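Local coordinates for soluble cytochrome b558 (Ectothiorhodospira shaposhnikovii, PDB 1CXY), which binds one heme, its iron held by two axial histidines, and probably carries electrons as a soluble bacterial member of the cytochrome b5 family, at residues A[33-38]-A[47-52]. Residues are numbered along the deposited sequence; the frame is centred on the assembly and turned at random.
Sequences YDLTPY and GMMLVW. With HEM (protoporphyrin IX containing Fe), chain B.
The Y38 ring meets M49 at its edge and the heme with a face. M49 SD, in one of the two modelled conformers of that residue, to which all its contacts here belong, lies in the plane of the ring, 5.1 Å from its centroid, a Met-aromatic contact of the edge-on kind. The M49 methyl reaches the same rim, with CE 3.8 Å from Y38 CD1. Over one face sits the vinyl CAC-CBC of the heme, CBC lying 3.5 Å from Y38 CE1, while Y38 OH extends past the vinyl to 3.3 Å from the meso carbon CHD. The reach follows from the torsions: in Y38, CG is anti to the backbone N (chi1 -176°), and in M49 the same choice is followed by an extended chain, which brings CG to 3.7 Å from heme CHC and carries the methyl on beyond the porphyrin rim. There M49 CE settles against the whole L35 side chain from CB outward, nearest its CD1 at 3.6 Å, and against the heme methyl CMC. The side chains of L35 and M49 cross at about a right angle, and L35 CD1 also touches CMC, 3.8 Å away, making one buried apolar patch of leucine, methionine and heme. An alanine in place of Y38 would probably take the ring face from the CAC-CBC vinyl and the ring edge from the M49 thioether, leaving both freer to turn. M26 of strand 23-28 packs on both L35 and M49, and L78 of helix 72-80 adds to the cover of L35. One residue before L35, D34 OD1 accepts from T36 N, an Asx turn, and from T36 OG1, where the chain leaves strand 31-34. Side chains from the strand's exit and from the loop before helix 58-63 thus line the heme pocket of the cytochrome b5 fold, Y38 lying beside the axial ligand H42.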
loop_
_atom_site.group_PDB
_atom_site.type_symbol
_atom_site.label_atom_id
_atom_site.label_comp_id
_atom_site.label_asym_id
_atom_site.label_seq_id
_atom_site.Cartn_x
_atom_site.Cartn_y
_atom_site.Cartn_z
ATOM N N TYR A 33 2.514 -1.429 -5.165
ATOM C CA TYR A 33 1.952 -2.662 -4.642
ATOM C C TYR A 33 0.472 -2.781 -5.013
ATOM O O TYR A 33 -0.280 -1.802 -4.909
ATOM C CB TYR A 33 2.002 -2.610 -3.092
ATOM C CG TYR A 33 3.401 -2.438 -2.532
ATOM C CD1 TYR A 33 3.947 -1.171 -2.396
ATOM C CD2 TYR A 33 4.179 -3.550 -2.232
ATOM C CE1 TYR A 33 5.242 -0.996 -1.913
ATOM C CE2 TYR A 33 5.476 -3.376 -1.744
ATOM C CZ TYR A 33 5.987 -2.114 -1.617
ATOM O OH TYR A 33 7.283 -1.953 -1.159
ATOM N N ASP A 34 0.017 -3.965 -5.355
ATOM C CA ASP A 34 -1.398 -4.213 -5.637
ATOM C C ASP A 34 -1.970 -4.942 -4.419
ATOM O O ASP A 34 -1.730 -6.121 -4.185
ATOM C CB ASP A 34 -1.549 -5.040 -6.911
ATOM C CG ASP A 34 -3.012 -5.407 -7.148
ATOM O OD1 ASP A 34 -3.879 -5.122 -6.305
ATOM O OD2 ASP A 34 -3.240 -5.981 -8.244
ATOM N N LEU A 35 -2.564 -4.122 -3.541
ATOM C CA LEU A 35 -3.003 -4.603 -2.237
ATOM C C LEU A 35 -4.449 -5.024 -2.141
ATOM O O LEU A 35 -4.965 -5.375 -1.064
ATOM C CB LEU A 35 -2.682 -3.462 -1.247
ATOM C CG LEU A 35 -1.178 -3.294 -0.970
ATOM C CD1 LEU A 35 -0.834 -1.904 -0.444
ATOM C CD2 LEU A 35 -0.710 -4.355 0.025
ATOM N N THR A 36 -5.116 -5.120 -3.296
ATOM C CA THR A 36 -6.531 -5.513 -3.345
ATOM C C THR A 36 -6.872 -6.773 -2.575
ATOM O O THR A 36 -7.775 -6.774 -1.708
ATOM C CB THR A 36 -7.011 -5.625 -4.801
ATOM O OG1 THR A 36 -6.606 -4.450 -5.503
ATOM C CG2 THR A 36 -8.530 -5.729 -4.851
ATOM N N PRO A 37 -6.154 -7.880 -2.740
ATOM C CA PRO A 37 -6.398 -9.111 -2.008
ATOM C C PRO A 37 -6.116 -8.940 -0.516
ATOM O O PRO A 37 -6.784 -9.593 0.300
ATOM C CB PRO A 37 -5.443 -10.155 -2.621
ATOM C CG PRO A 37 -4.355 -9.284 -3.198
ATOM C CD PRO A 37 -5.097 -8.088 -3.750
ATOM N N TYR A 38 -5.214 -8.051 -0.146
ATOM C CA TYR A 38 -4.873 -7.909 1.279
ATOM C C TYR A 38 -5.876 -7.098 2.067
ATOM O O TYR A 38 -6.042 -7.335 3.266
ATOM C CB TYR A 38 -3.460 -7.307 1.394
ATOM C CG TYR A 38 -3.038 -7.229 2.854
ATOM C CD1 TYR A 38 -3.111 -6.026 3.544
ATOM C CD2 TYR A 38 -2.711 -8.390 3.533
ATOM C CE1 TYR A 38 -2.802 -5.992 4.897
ATOM C CE2 TYR A 38 -2.393 -8.356 4.884
ATOM C CZ TYR A 38 -2.456 -7.150 5.554
ATOM O OH TYR A 38 -2.156 -7.132 6.896
ATOM N N GLY A 47 -11.018 -0.269 8.064
ATOM C CA GLY A 47 -10.826 0.696 7.021
ATOM C C GLY A 47 -9.724 1.721 7.049
ATOM O O GLY A 47 -9.713 2.591 6.164
ATOM N N MET A 48 -8.669 1.592 7.844
ATOM C CA MET A 48 -7.569 2.540 7.885
ATOM C C MET A 48 -6.687 2.578 6.654
ATOM O O MET A 48 -6.053 3.553 6.250
ATOM C CB MET A 48 -6.668 2.124 9.094
ATOM C CG MET A 48 -7.456 2.521 10.347
ATOM S SD MET A 48 -7.071 4.252 10.693
ATOM C CE MET A 48 -5.301 4.184 10.905
ATOM N N MET A 49 -6.588 1.402 6.033
ATOM C CA MET A 49 -5.743 1.316 4.830
ATOM C C MET A 49 -6.474 1.870 3.639
ATOM O O MET A 49 -5.892 2.462 2.720
ATOM C CB MET A 49 -5.382 -0.171 4.760
ATOM C CG MET A 49 -4.230 -0.507 3.842
ATOM S SD MET A 49 -4.103 -2.316 3.785
ATOM C CE MET A 49 -3.194 -2.485 2.254
ATOM N N LEU A 50 -7.822 1.801 3.644
ATOM C CA LEU A 50 -8.605 2.265 2.510
ATOM C C LEU A 50 -8.429 3.711 2.130
ATOM O O LEU A 50 -8.411 3.997 0.921
ATOM C CB LEU A 50 -10.108 1.988 2.726
ATOM C CG LEU A 50 -10.407 0.534 3.099
ATOM C CD1 LEU A 50 -11.902 0.348 3.339
ATOM C CD2 LEU A 50 -9.929 -0.446 2.031
ATOM N N VAL A 51 -8.143 4.628 3.059
ATOM C CA VAL A 51 -7.924 6.018 2.694
ATOM C C VAL A 51 -6.690 6.186 1.816
ATOM O O VAL A 51 -6.579 7.192 1.126
ATOM C CB VAL A 51 -7.856 6.949 3.937
ATOM C CG1 VAL A 51 -8.270 6.232 5.212
ATOM C CG2 VAL A 51 -6.562 7.692 4.145
ATOM N N TRP A 52 -5.762 5.216 1.823
ATOM C CA TRP A 52 -4.546 5.336 1.030
ATOM C C TRP A 52 -4.598 4.594 -0.300
ATOM O O TRP A 52 -3.624 4.724 -1.060
ATOM C CB TRP A 52 -3.323 4.852 1.863
ATOM C CG TRP A 52 -3.244 5.730 3.091
ATOM C CD1 TRP A 52 -3.697 5.484 4.350
ATOM C CD2 TRP A 52 -2.808 7.089 3.058
ATOM N NE1 TRP A 52 -3.559 6.619 5.119
ATOM C CE2 TRP A 52 -3.009 7.614 4.363
ATOM C CE3 TRP A 52 -2.255 7.906 2.070
ATOM C CZ2 TRP A 52 -2.665 8.926 4.673
ATOM C CZ3 TRP A 52 -1.913 9.214 2.380
ATOM C CH2 TRP A 52 -2.123 9.697 3.688
HETATM C CHA HEM B . -1.495 -2.999 11.861
HETATM C CHB HEM B . -2.277 1.311 9.813
HETATM C CHC HEM B . -0.918 -0.503 5.543
HETATM C CHD HEM B . -0.014 -4.786 7.607
HETATM C C1A HEM B . -1.928 -1.712 11.656
HETATM C C2A HEM B . -2.628 -0.884 12.620
HETATM C C3A HEM B . -2.813 0.315 12.051
HETATM C C4A HEM B . -2.264 0.257 10.704
HETATM C CMA HEM B . -3.501 1.570 12.634
HETATM C CAA HEM B . -3.016 -1.305 14.058
HETATM C CBA HEM B . -2.237 -0.573 15.201
HETATM C CGA HEM B . -0.838 -1.088 15.382
HETATM O O1A HEM B . -0.566 -2.229 14.932
HETATM O O2A HEM B . 0.015 -0.390 15.991
HETATM C C1B HEM B . -1.931 1.207 8.476
HETATM C C2B HEM B . -1.955 2.281 7.516
HETATM C C3B HEM B . -1.549 1.790 6.343
HETATM C C4B HEM B . -1.304 0.378 6.528
HETATM C CMB HEM B . -2.330 3.740 7.882
HETATM C CAB HEM B . -1.379 2.544 5.006
HETATM C CBB HEM B . -0.363 2.322 4.171
HETATM C C1C HEM B . -0.567 -1.819 5.728
HETATM C C2C HEM B . -0.105 -2.722 4.698
HETATM C C3C HEM B . 0.162 -3.908 5.265
HETATM C C4C HEM B . -0.125 -3.771 6.691
HETATM C CMC HEM B . 0.046 -2.290 3.225
HETATM C CAC HEM B . 0.729 -5.214 4.677
HETATM C CBC HEM B . 0.383 -5.721 3.511
HETATM C C1D HEM B . -0.320 -4.653 8.948
HETATM C C2D HEM B . -0.056 -5.659 9.942
HETATM C C3D HEM B . -0.457 -5.161 11.116
HETATM C C4D HEM B . -0.976 -3.836 10.891
HETATM C CMD HEM B . 0.566 -7.045 9.643
HETATM C CAD HEM B . -0.351 -5.797 12.529
HETATM C CBD HEM B . 0.781 -5.063 13.305
HETATM C CGD HEM B . 2.136 -5.119 12.650
HETATM O O1D HEM B . 2.826 -4.089 12.502
HETATM O O2D HEM B . 2.584 -6.250 12.300
HETATM N NA HEM B . -1.749 -0.998 10.481
HETATM N NB HEM B . -1.518 0.037 7.850
HETATM N NC HEM B . -0.593 -2.503 6.927
HETATM N ND HEM B . -0.863 -3.531 9.551
HETATM FE FE HEM B . -1.137 -1.733 8.703
#